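Long-range contacts in pyrrolysyl-tRNA synthetase (Desulfitobacterium hafniense, PDB 3DSQ), which probably attaches pyrrolysine to its cognate tRNA at the expense of ATP, as a homodimeric class II aminoacyl-tRNA synthetase: residues P113-L121 and T157-G165; W14-L25 and A45-M54. One frame throughout, in Å; residues are numbered along the deposited sequence.

Contact 1. Residues P113-L121 and T157-G165; sequences PLFSQVFWL and TCYRKESQG. With NA (sodium ion), chain D.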
loop_
_atom_site.group_PDB
_atom_site.type_symbol
_atom_site.label_atom_id
_atom_site.label_comp_id
_atom_site.label_asym_id
_atom_site.label_seq_id
_atom_site.Cartn_x
_atom_site.Cartn_y
_atom_site.Cartn_z
ATOM N N PRO B 113 12.262 14.979 -18.626
ATOM C CA PRO B 113 10.802 14.832 -18.683
ATOM C C PRO B 113 10.084 14.117 -17.536
ATOM O O PRO B 113 8.924 14.420 -17.259
ATOM C CB PRO B 113 10.573 14.135 -20.032
ATOM C CG PRO B 113 11.864 13.425 -20.284
ATOM C CD PRO B 113 12.863 14.467 -19.869
ATOM N N LEU B 114 10.749 13.176 -16.872
ATOM C CA LEU B 114 10.096 12.466 -15.774
ATOM C C LEU B 114 9.813 13.416 -14.617
ATOM O O LEU B 114 8.961 13.139 -13.775
ATOM C CB LEU B 114 10.955 11.297 -15.284
ATOM C CG LEU B 114 12.184 11.621 -14.435
ATOM C CD1 LEU B 114 12.824 10.321 -13.965
ATOM C CD2 LEU B 114 13.173 12.457 -15.243
ATOM N N PHE B 115 10.534 14.534 -14.584
ATOM C CA PHE B 115 10.363 15.542 -13.544
ATOM C C PHE B 115 9.001 16.211 -13.681
ATOM O O PHE B 115 8.418 16.678 -12.699
ATOM C CB PHE B 115 11.467 16.602 -13.643
ATOM C CG PHE B 115 12.761 16.199 -12.993
ATOM C CD1 PHE B 115 13.346 14.968 -13.273
ATOM C CD2 PHE B 115 13.397 17.051 -12.096
ATOM C CE1 PHE B 115 14.544 14.589 -12.665
ATOM C CE2 PHE B 115 14.591 16.683 -11.485
ATOM C CZ PHE B 115 15.166 15.449 -11.770
ATOM N N SER B 116 8.496 16.254 -14.910
ATOM C CA SER B 116 7.202 16.864 -15.166
ATOM C C SER B 116 6.076 15.848 -14.994
ATOM O O SER B 116 4.898 16.202 -15.031
ATOM C CB SER B 116 7.166 17.446 -16.581
ATOM O OG SER B 116 7.439 16.453 -17.554
ATOM N N GLN B 117 6.435 14.585 -14.798
ATOM C CA GLN B 117 5.424 13.552 -14.635
ATOM C C GLN B 117 5.230 13.069 -13.210
ATOM O O GLN B 117 4.442 12.154 -12.966
ATOM C CB GLN B 117 5.734 12.361 -15.545
ATOM C CG GLN B 117 5.334 12.607 -16.993
ATOM C CD GLN B 117 5.463 11.371 -17.854
ATOM O OE1 GLN B 117 5.037 10.280 -17.460
ATOM N NE2 GLN B 117 6.038 11.531 -19.043
ATOM N N VAL B 118 5.931 13.682 -12.264
ATOM C CA VAL B 118 5.801 13.274 -10.875
ATOM C C VAL B 118 5.091 14.311 -10.025
ATOM O O VAL B 118 5.109 15.511 -10.327
ATOM C CB VAL B 118 7.179 13.000 -10.221
ATOM C CG1 VAL B 118 8.007 12.069 -11.102
ATOM C CG2 VAL B 118 7.902 14.306 -9.956
ATOM N N PHE B 119 4.461 13.841 -8.959
ATOM C CA PHE B 119 3.788 14.731 -8.039
ATOM C C PHE B 119 4.823 15.215 -7.030
ATOM O O PHE B 119 5.293 14.439 -6.192
ATOM C CB PHE B 119 2.668 14.010 -7.288
ATOM C CG PHE B 119 1.492 13.647 -8.144
ATOM C CD1 PHE B 119 1.325 12.343 -8.604
ATOM C CD2 PHE B 119 0.527 14.602 -8.461
ATOM C CE1 PHE B 119 0.210 11.992 -9.368
ATOM C CE2 PHE B 119 -0.594 14.261 -9.224
ATOM C CZ PHE B 119 -0.753 12.952 -9.677
ATOM N N TRP B 120 5.191 16.492 -7.124
ATOM C CA TRP B 120 6.156 17.071 -6.192
ATOM C C TRP B 120 5.445 17.559 -4.940
ATOM O O TRP B 120 4.282 17.958 -4.988
ATOM C CB TRP B 120 6.905 18.251 -6.833
ATOM C CG TRP B 120 7.809 17.843 -7.949
ATOM C CD1 TRP B 120 7.535 17.875 -9.290
ATOM C CD2 TRP B 120 9.115 17.284 -7.820
ATOM N NE1 TRP B 120 8.595 17.366 -10.001
ATOM C CE2 TRP B 120 9.579 16.997 -9.123
ATOM C CE3 TRP B 120 9.945 16.995 -6.726
ATOM C CZ2 TRP B 120 10.835 16.433 -9.364
ATOM C CZ3 TRP B 120 11.194 16.434 -6.968
ATOM C CH2 TRP B 120 11.625 16.160 -8.280
ATOM N N LEU B 121 6.146 17.505 -3.815
ATOM C CA LEU B 121 5.607 17.959 -2.542
ATOM C C LEU B 121 6.253 19.304 -2.209
ATOM O O LEU B 121 5.676 20.125 -1.513
ATOM C CB LEU B 121 5.915 16.947 -1.437
ATOM C CG LEU B 121 5.409 15.513 -1.670
ATOM C CD1 LEU B 121 5.419 14.766 -0.338
ATOM C CD2 LEU B 121 4.002 15.530 -2.241
ATOM N N THR B 157 2.474 1.125 -3.993
ATOM C CA THR B 157 1.919 2.268 -4.681
ATOM C C THR B 157 2.971 3.196 -5.267
ATOM O O THR B 157 3.947 3.534 -4.610
ATOM C CB THR B 157 1.015 3.067 -3.726
ATOM O OG1 THR B 157 0.069 2.169 -3.130
ATOM C CG2 THR B 157 0.255 4.169 -4.483
ATOM N N CYS B 158 2.752 3.557 -6.528
ATOM C CA CYS B 158 3.598 4.481 -7.263
ATOM C C CYS B 158 2.628 5.509 -7.825
ATOM O O CYS B 158 1.428 5.250 -7.906
ATOM C CB CYS B 158 4.378 3.772 -8.379
ATOM S SG CYS B 158 5.766 2.784 -7.737
ATOM N N TYR B 159 3.150 6.674 -8.193
ATOM C CA TYR B 159 2.315 7.759 -8.668
ATOM C C TYR B 159 2.883 8.496 -9.876
ATOM O O TYR B 159 4.075 8.790 -9.934
ATOM C CB TYR B 159 2.129 8.787 -7.554
ATOM C CG TYR B 159 1.712 8.239 -6.211
ATOM C CD1 TYR B 159 2.613 7.533 -5.404
ATOM C CD2 TYR B 159 0.427 8.474 -5.718
ATOM C CE1 TYR B 159 2.240 7.082 -4.139
ATOM C CE2 TYR B 159 0.045 8.028 -4.460
ATOM C CZ TYR B 159 0.950 7.339 -3.673
ATOM O OH TYR B 159 0.581 6.965 -2.402
ATOM N N ARG B 160 2.009 8.816 -10.820
ATOM C CA ARG B 160 2.396 9.553 -12.021
ATOM C C ARG B 160 1.253 10.482 -12.404
ATOM O O ARG B 160 0.088 10.084 -12.362
ATOM C CB ARG B 160 2.688 8.594 -13.175
ATOM C CG ARG B 160 3.994 7.829 -13.043
ATOM C CD ARG B 160 4.132 6.784 -14.146
ATOM N NE ARG B 160 5.409 6.073 -14.097
ATOM C CZ ARG B 160 6.574 6.588 -14.486
ATOM N NH1 ARG B 160 6.629 7.829 -14.959
ATOM N NH2 ARG B 160 7.684 5.863 -14.405
ATOM N N LYS B 161 1.583 11.723 -12.754
ATOM C CA LYS B 161 0.563 12.695 -13.147
ATOM C C LYS B 161 -0.008 12.317 -14.505
ATOM O O LYS B 161 -1.127 12.699 -14.849
ATOM C CB LYS B 161 1.148 14.110 -13.176
ATOM C CG LYS B 161 1.677 14.558 -11.824
ATOM C CD LYS B 161 1.758 16.076 -11.692
ATOM C CE LYS B 161 2.807 16.684 -12.607
ATOM N NZ LYS B 161 2.953 18.154 -12.360
ATOM N N GLU B 162 0.773 11.573 -15.281
ATOM C CA GLU B 162 0.316 11.097 -16.573
ATOM C C GLU B 162 1.112 9.889 -17.042
ATOM O O GLU B 162 2.188 9.605 -16.523
ATOM C CB GLU B 162 0.360 12.195 -17.633
ATOM C CG GLU B 162 -0.489 11.810 -18.842
ATOM C CD GLU B 162 -1.822 11.173 -18.427
ATOM O OE1 GLU B 162 -2.218 10.148 -19.031
ATOM O OE2 GLU B 162 -2.472 11.699 -17.494
ATOM N N SER B 163 0.574 9.168 -18.018
ATOM C CA SER B 163 1.245 7.980 -18.527
ATOM C C SER B 163 0.869 7.678 -19.970
ATOM O O SER B 163 0.121 8.428 -20.609
ATOM C CB SER B 163 0.883 6.768 -17.668
ATOM O OG SER B 163 -0.505 6.498 -17.751
ATOM N N GLN B 164 1.399 6.564 -20.467
ATOM C CA GLN B 164 1.125 6.109 -21.822
ATOM C C GLN B 164 -0.222 5.393 -21.793
ATOM O O GLN B 164 -0.975 5.519 -20.828
ATOM C CB GLN B 164 2.220 5.142 -22.280
ATOM C CG GLN B 164 3.632 5.703 -22.143
ATOM C CD GLN B 164 4.706 4.682 -22.475
ATOM O OE1 GLN B 164 4.765 3.602 -21.875
ATOM N NE2 GLN B 164 5.565 5.018 -23.434
ATOM N N GLY B 165 -0.524 4.646 -22.848
ATOM C CA GLY B 165 -1.783 3.926 -22.902
ATOM C C GLY B 165 -2.995 4.835 -22.968
ATOM O O GLY B 165 -2.891 6.046 -22.761
HETATM NA NA NA D . -1.635 3.838 -18.490
HETATM O O HOH W 1 4.830 11.119 -8.601
#
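Gln-117 and Lys-161 meet where the two segments run roughly antiparallel, their touching parts 142° apart, and one direct backbone bond ties them: Lys-161 N donates to Gln-117 O at 2.9 Å and nearly straight. The same oxygen takes a CA-H...O contact from Arg-160 CA at 3.4 Å. Two residues farther along the loop, a water bridges the backbones, accepting from Phe-119 N and donating to Tyr-159 O, each at 2.8 Å.

The main side-chain contact is a CH-pi one. Lys-161 lays its CG over the centre of the Phe-119 ring, 3.4 Å from the centroid, and Tyr-159 CB comes to the edge of that ring, 3.8 Å from Phe-119 CD1. Beyond CG the lysine bends at chi3 (-67°), which brings CE back against two carbonyls of the loop, 3.2 Å from Ser-116 O and 3.4 Å from Val-118 O.

The Tyr-159 hydroxyl is hydrogen-bonded to Thr-96 of the second subunit, and Phe-119 packs on Leu-121 of that subunit. Farther along 157-165, Ser-163 OG and Gln-164 O bind a sodium ion, joined by Gln-167. The arrangement pins the loop before strand 125-127 against the end of strand 150-159, in the largely antiparallel mixed sheet of the class II synthetase core, beside the dimer interface.

Contact 2. Residues W14-L25 and A45-M54; sequences WTKVQYQRLKEL and AFQGIEHQLM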
loop_
_atom_site.group_PDB
_atom_site.type_symbol
_atom_site.label_atom_id
_atom_site.label_comp_id
_atom_site.label_asym_id
_atom_site.label_seq_id
_atom_site.Cartn_x
_atom_site.Cartn_y
_atom_site.Cartn_z
ATOM N N TRP B 14 -24.912 4.797 -28.430
ATOM C CA TRP B 14 -24.939 5.275 -27.049
ATOM C C TRP B 14 -24.467 6.725 -26.975
ATOM O O TRP B 14 -23.626 7.146 -27.772
ATOM C CB TRP B 14 -23.992 4.457 -26.156
ATOM C CG TRP B 14 -24.251 2.990 -26.104
ATOM C CD1 TRP B 14 -23.330 1.995 -26.255
ATOM C CD2 TRP B 14 -25.503 2.346 -25.858
ATOM N NE1 TRP B 14 -23.929 0.765 -26.120
ATOM C CE2 TRP B 14 -25.264 0.952 -25.874
ATOM C CE3 TRP B 14 -26.803 2.811 -25.622
ATOM C CZ2 TRP B 14 -26.282 0.011 -25.662
ATOM C CZ3 TRP B 14 -27.817 1.882 -25.409
ATOM C CH2 TRP B 14 -27.547 0.490 -25.431
ATOM N N THR B 15 -25.022 7.480 -26.029
ATOM C CA THR B 15 -24.580 8.847 -25.816
ATOM C C THR B 15 -23.314 8.614 -25.002
ATOM O O THR B 15 -23.169 7.555 -24.375
ATOM C CB THR B 15 -25.557 9.653 -24.957
ATOM O OG1 THR B 15 -25.715 9.008 -23.685
ATOM C CG2 THR B 15 -26.914 9.789 -25.658
ATOM N N LYS B 16 -22.404 9.580 -25.002
ATOM C CA LYS B 16 -21.160 9.439 -24.264
ATOM C C LYS B 16 -21.407 9.025 -22.819
ATOM O O LYS B 16 -20.649 8.223 -22.263
ATOM C CB LYS B 16 -20.363 10.751 -24.305
ATOM C CG LYS B 16 -19.020 10.711 -23.569
ATOM C CD LYS B 16 -18.074 9.660 -24.155
ATOM C CE LYS B 16 -16.719 9.640 -23.436
ATOM N NZ LYS B 16 -16.881 9.755 -21.954
ATOM N N VAL B 17 -22.464 9.558 -22.206
ATOM C CA VAL B 17 -22.756 9.220 -20.821
ATOM C C VAL B 17 -23.264 7.774 -20.648
ATOM O O VAL B 17 -22.970 7.124 -19.645
ATOM C CB VAL B 17 -23.770 10.205 -20.212
ATOM C CG1 VAL B 17 -25.168 9.930 -20.742
ATOM C CG2 VAL B 17 -23.719 10.114 -18.700
ATOM N N GLN B 18 -24.026 7.282 -21.619
ATOM C CA GLN B 18 -24.536 5.911 -21.566
ATOM C C GLN B 18 -23.366 4.968 -21.768
ATOM O O GLN B 18 -23.240 3.950 -21.082
ATOM C CB GLN B 18 -25.557 5.678 -22.672
ATOM C CG GLN B 18 -26.807 6.488 -22.514
ATOM C CD GLN B 18 -27.753 6.274 -23.658
ATOM O OE1 GLN B 18 -27.344 6.275 -24.818
ATOM N NE2 GLN B 18 -29.029 6.088 -23.344
ATOM N N TYR B 19 -22.507 5.329 -22.716
ATOM C CA TYR B 19 -21.318 4.551 -23.028
ATOM C C TYR B 19 -20.420 4.430 -21.787
ATOM O O TYR B 19 -19.948 3.338 -21.449
ATOM C CB TYR B 19 -20.562 5.231 -24.164
ATOM C CG TYR B 19 -19.340 4.494 -24.652
ATOM C CD1 TYR B 19 -19.441 3.486 -25.618
ATOM C CD2 TYR B 19 -18.073 4.808 -24.155
ATOM C CE1 TYR B 19 -18.302 2.813 -26.082
ATOM C CE2 TYR B 19 -16.933 4.143 -24.608
ATOM C CZ TYR B 19 -17.054 3.153 -25.571
ATOM O OH TYR B 19 -15.920 2.522 -26.034
ATOM N N GLN B 20 -20.191 5.551 -21.105
ATOM C CA GLN B 20 -19.353 5.555 -19.912
ATOM C C GLN B 20 -19.947 4.692 -18.798
ATOM O O GLN B 20 -19.224 4.002 -18.084
ATOM C CB GLN B 20 -19.164 6.980 -19.375
ATOM C CG GLN B 20 -18.273 7.025 -18.138
ATOM C CD GLN B 20 -18.201 8.400 -17.479
ATOM O OE1 GLN B 20 -19.190 8.901 -16.929
ATOM N NE2 GLN B 20 -17.023 9.011 -17.527
ATOM N N ARG B 21 -21.261 4.770 -18.637
ATOM C CA ARG B 21 -21.963 4.000 -17.621
ATOM C C ARG B 21 -21.799 2.495 -17.893
ATOM O O ARG B 21 -21.463 1.720 -17.000
ATOM C CB ARG B 21 -23.447 4.402 -17.619
ATOM C CG ARG B 21 -24.327 3.651 -16.619
ATOM C CD ARG B 21 -23.734 3.644 -15.224
ATOM N NE ARG B 21 -24.674 3.137 -14.228
ATOM C CZ ARG B 21 -24.383 2.956 -12.943
ATOM N NH1 ARG B 21 -23.169 3.235 -12.486
ATOM N NH2 ARG B 21 -25.311 2.507 -12.113
ATOM N N LEU B 22 -22.021 2.096 -19.136
ATOM C CA LEU B 22 -21.889 0.701 -19.518
ATOM C C LEU B 22 -20.459 0.224 -19.304
ATOM O O LEU B 22 -20.227 -0.945 -18.974
ATOM C CB LEU B 22 -22.304 0.515 -20.981
ATOM C CG LEU B 22 -23.781 0.829 -21.266
ATOM C CD1 LEU B 22 -24.065 0.624 -22.742
ATOM C CD2 LEU B 22 -24.700 -0.063 -20.417
ATOM N N LYS B 23 -19.498 1.130 -19.479
ATOM C CA LYS B 23 -18.097 0.767 -19.288
ATOM C C LYS B 23 -17.793 0.553 -17.813
ATOM O O LYS B 23 -17.100 -0.394 -17.456
ATOM C CB LYS B 23 -17.163 1.841 -19.857
ATOM C CG LYS B 23 -16.346 1.375 -21.050
ATOM C CD LYS B 23 -15.085 2.220 -21.247
ATOM C CE LYS B 23 -14.264 1.712 -22.428
ATOM N NZ LYS B 23 -12.975 2.459 -22.583
ATOM N N GLU B 24 -18.310 1.430 -16.957
ATOM C CA GLU B 24 -18.093 1.308 -15.516
ATOM C C GLU B 24 -18.682 -0.005 -15.005
ATOM O O GLU B 24 -18.212 -0.564 -14.004
ATOM C CB GLU B 24 -18.790 2.422 -14.747
ATOM C CG GLU B 24 -18.511 3.836 -15.201
ATOM C CD GLU B 24 -19.221 4.836 -14.312
ATOM O OE1 GLU B 24 -20.396 4.593 -13.962
ATOM O OE2 GLU B 24 -18.609 5.864 -13.969
ATOM N N LEU B 25 -19.747 -0.448 -15.665
ATOM C CA LEU B 25 -20.427 -1.682 -15.303
ATOM C C LEU B 25 -19.818 -2.873 -16.032
ATOM O O LEU B 25 -20.368 -3.973 -16.012
ATOM C CB LEU B 25 -21.917 -1.574 -15.639
ATOM C CG LEU B 25 -22.642 -0.449 -14.906
ATOM C CD1 LEU B 25 -24.103 -0.341 -15.347
ATOM C CD2 LEU B 25 -22.538 -0.713 -13.425
ATOM N N ALA B 45 -33.152 0.259 -24.591
ATOM C CA ALA B 45 -32.194 -0.826 -24.530
ATOM C C ALA B 45 -31.169 -0.578 -23.436
ATOM O O ALA B 45 -30.820 -1.487 -22.681
ATOM C CB ALA B 45 -31.502 -0.973 -25.861
ATOM N N PHE B 46 -30.688 0.662 -23.354
ATOM C CA PHE B 46 -29.686 1.033 -22.365
ATOM C C PHE B 46 -30.104 0.646 -20.962
ATOM O O PHE B 46 -29.330 0.062 -20.202
ATOM C CB PHE B 46 -29.435 2.540 -22.397
ATOM C CG PHE B 46 -28.615 3.025 -21.252
ATOM C CD1 PHE B 46 -27.251 2.761 -21.203
ATOM C CD2 PHE B 46 -29.212 3.708 -20.197
ATOM C CE1 PHE B 46 -26.492 3.171 -20.121
ATOM C CE2 PHE B 46 -28.459 4.124 -19.107
ATOM C CZ PHE B 46 -27.092 3.854 -19.067
ATOM N N GLN B 47 -31.340 0.999 -20.635
ATOM C CA GLN B 47 -31.924 0.729 -19.337
ATOM C C GLN B 47 -31.914 -0.768 -19.031
ATOM O O GLN B 47 -31.589 -1.189 -17.915
ATOM C CB GLN B 47 -33.355 1.268 -19.317
ATOM C CG GLN B 47 -33.862 1.668 -17.953
ATOM C CD GLN B 47 -35.228 2.329 -18.015
ATOM O OE1 GLN B 47 -35.439 3.281 -18.777
ATOM N NE2 GLN B 47 -36.165 1.835 -17.207
ATOM N N GLY B 48 -32.264 -1.567 -20.030
ATOM C CA GLY B 48 -32.297 -3.009 -19.848
ATOM C C GLY B 48 -30.925 -3.615 -19.634
ATOM O O GLY B 48 -30.747 -4.464 -18.759
ATOM N N ILE B 49 -29.952 -3.184 -20.434
ATOM C CA ILE B 49 -28.592 -3.690 -20.303
ATOM C C ILE B 49 -27.984 -3.231 -18.979
ATOM O O ILE B 49 -27.372 -4.022 -18.260
ATOM C CB ILE B 49 -27.707 -3.222 -21.478
ATOM C CG1 ILE B 49 -28.215 -3.851 -22.782
ATOM C CG2 ILE B 49 -26.246 -3.586 -21.221
ATOM C CD1 ILE B 49 -27.469 -3.387 -24.016
ATOM N N GLU B 50 -28.152 -1.953 -18.651
ATOM C CA GLU B 50 -27.614 -1.449 -17.394
ATOM C C GLU B 50 -28.154 -2.307 -16.251
ATOM O O GLU B 50 -27.401 -2.781 -15.402
ATOM C CB GLU B 50 -28.028 0.005 -17.173
ATOM C CG GLU B 50 -27.600 0.546 -15.818
ATOM C CD GLU B 50 -28.178 1.921 -15.522
ATOM O OE1 GLU B 50 -29.393 2.100 -15.736
ATOM O OE2 GLU B 50 -27.425 2.807 -15.066
ATOM N N HIS B 51 -29.469 -2.499 -16.250
ATOM C CA HIS B 51 -30.156 -3.284 -15.231
ATOM C C HIS B 51 -29.495 -4.636 -14.985
ATOM O O HIS B 51 -29.283 -5.027 -13.844
ATOM C CB HIS B 51 -31.613 -3.511 -15.636
ATOM C CG HIS B 51 -32.398 -4.289 -14.629
ATOM N ND1 HIS B 51 -32.825 -3.741 -13.436
ATOM C CD2 HIS B 51 -32.795 -5.583 -14.614
ATOM C CE1 HIS B 51 -33.451 -4.666 -12.730
ATOM N NE2 HIS B 51 -33.446 -5.792 -13.421
ATOM N N GLN B 52 -29.192 -5.349 -16.066
ATOM C CA GLN B 52 -28.545 -6.652 -15.994
ATOM C C GLN B 52 -27.114 -6.526 -15.471
ATOM O O GLN B 52 -26.643 -7.381 -14.719
ATOM C CB GLN B 52 -28.524 -7.304 -17.379
ATOM C CG GLN B 52 -27.703 -8.598 -17.462
ATOM C CD GLN B 52 -28.286 -9.729 -16.625
ATOM O OE1 GLN B 52 -29.433 -10.133 -16.824
ATOM N NE2 GLN B 52 -27.496 -10.247 -15.686
ATOM N N LEU B 53 -26.414 -5.466 -15.872
ATOM C CA LEU B 53 -25.039 -5.285 -15.410
ATOM C C LEU B 53 -25.015 -4.952 -13.926
ATOM O O LEU B 53 -24.152 -5.427 -13.186
ATOM C CB LEU B 53 -24.329 -4.184 -16.213
ATOM C CG LEU B 53 -24.164 -4.477 -17.710
ATOM C CD1 LEU B 53 -23.462 -3.305 -18.410
ATOM C CD2 LEU B 53 -23.376 -5.766 -17.885
ATOM N N MET B 54 -25.965 -4.144 -13.480
ATOM C CA MET B 54 -26.002 -3.794 -12.068
ATOM C C MET B 54 -26.266 -5.052 -11.252
ATOM O O MET B 54 -25.661 -5.261 -10.195
ATOM C CB MET B 54 -27.071 -2.732 -11.808
ATOM C CG MET B 54 -26.708 -1.380 -12.430
ATOM S SD MET B 54 -27.996 -0.135 -12.282
ATOM C CE MET B 54 -27.463 0.747 -10.924
#
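Ala-45 and Phe-46 begin the contact against the indole of Trp-14, which precedes the first helix. Ala-45 CB lies at the indole edge, 4.2 Å from Trp-14 CH2, while Phe-46 CB comes within 3.5 Å of Trp-14 CZ3. The two aromatics form an offset edge-to-face pair, the edge of Phe-46 toward the face of Trp-14 with planes at 67°. The Phe-46 ring reaches across to helix 16-24 because its CG swings to the far side of CB from the backbone N (chi1 169°); there Gln-18 CG sits over one face, 4.0 Å from the centroid, and Arg-21 CG meets the edge. Gln-18 also closes a capping box with Thr-15 at the start of that helix.

A turn later, Ile-49 puts CD1 at the indole edge and CG2 against Leu-22 CD2. Leu-22 is a knob in the hole formed by Phe-46, Ile-49, Glu-50 and Leu-53.

Glu-50 carries the charged link: its OE2 accepts from Arg-21 NE at 2.9 Å in a nearly straight bond, through the anti lone pair and in the guanidinium plane, the carboxylate turned almost perpendicular to it. Arg-21 NH1 adds a weak salt bridge to Glu-24 and a bond to Asn-286. Putting a methionine at Arg-21 would probably leave the Glu-50 carboxylate without its charged mate and Asn-286 OD1 without this donor.

Leu-53 then packs CB to CB on Leu-25, at 3.6 Å, and Met-54 CG lies 4.0 Å from Leu-25 CD1. The pair is a near-parallel helix packing: the axes of 16-24 and 45-54, the latter part of the long helix 39-68, come within 10.2 Å and cross at 20°, with a knob-into-hole core flanked by a salt-bridge network.

Contact 2 closes before contact 1 opens along the chain, and the two lie apart in the fold: their centres are about 32 Å from each other and their nearest atoms about 10 Å, without touching. They share no helix or strand. Contact 2 belongs to the N-terminal helices, its centre about 25 Å from the centre of the chain, where helix 39-68 runs on towards the class II core; no other chain of the assembly touches its segments. Contact 1 lies in that core, where the loop before strand 125-127 meets the end of strand 150-159. One thus joins two N-terminal helices away from the chain centre; the other joins a loop to the mixed sheet beside the second subunit.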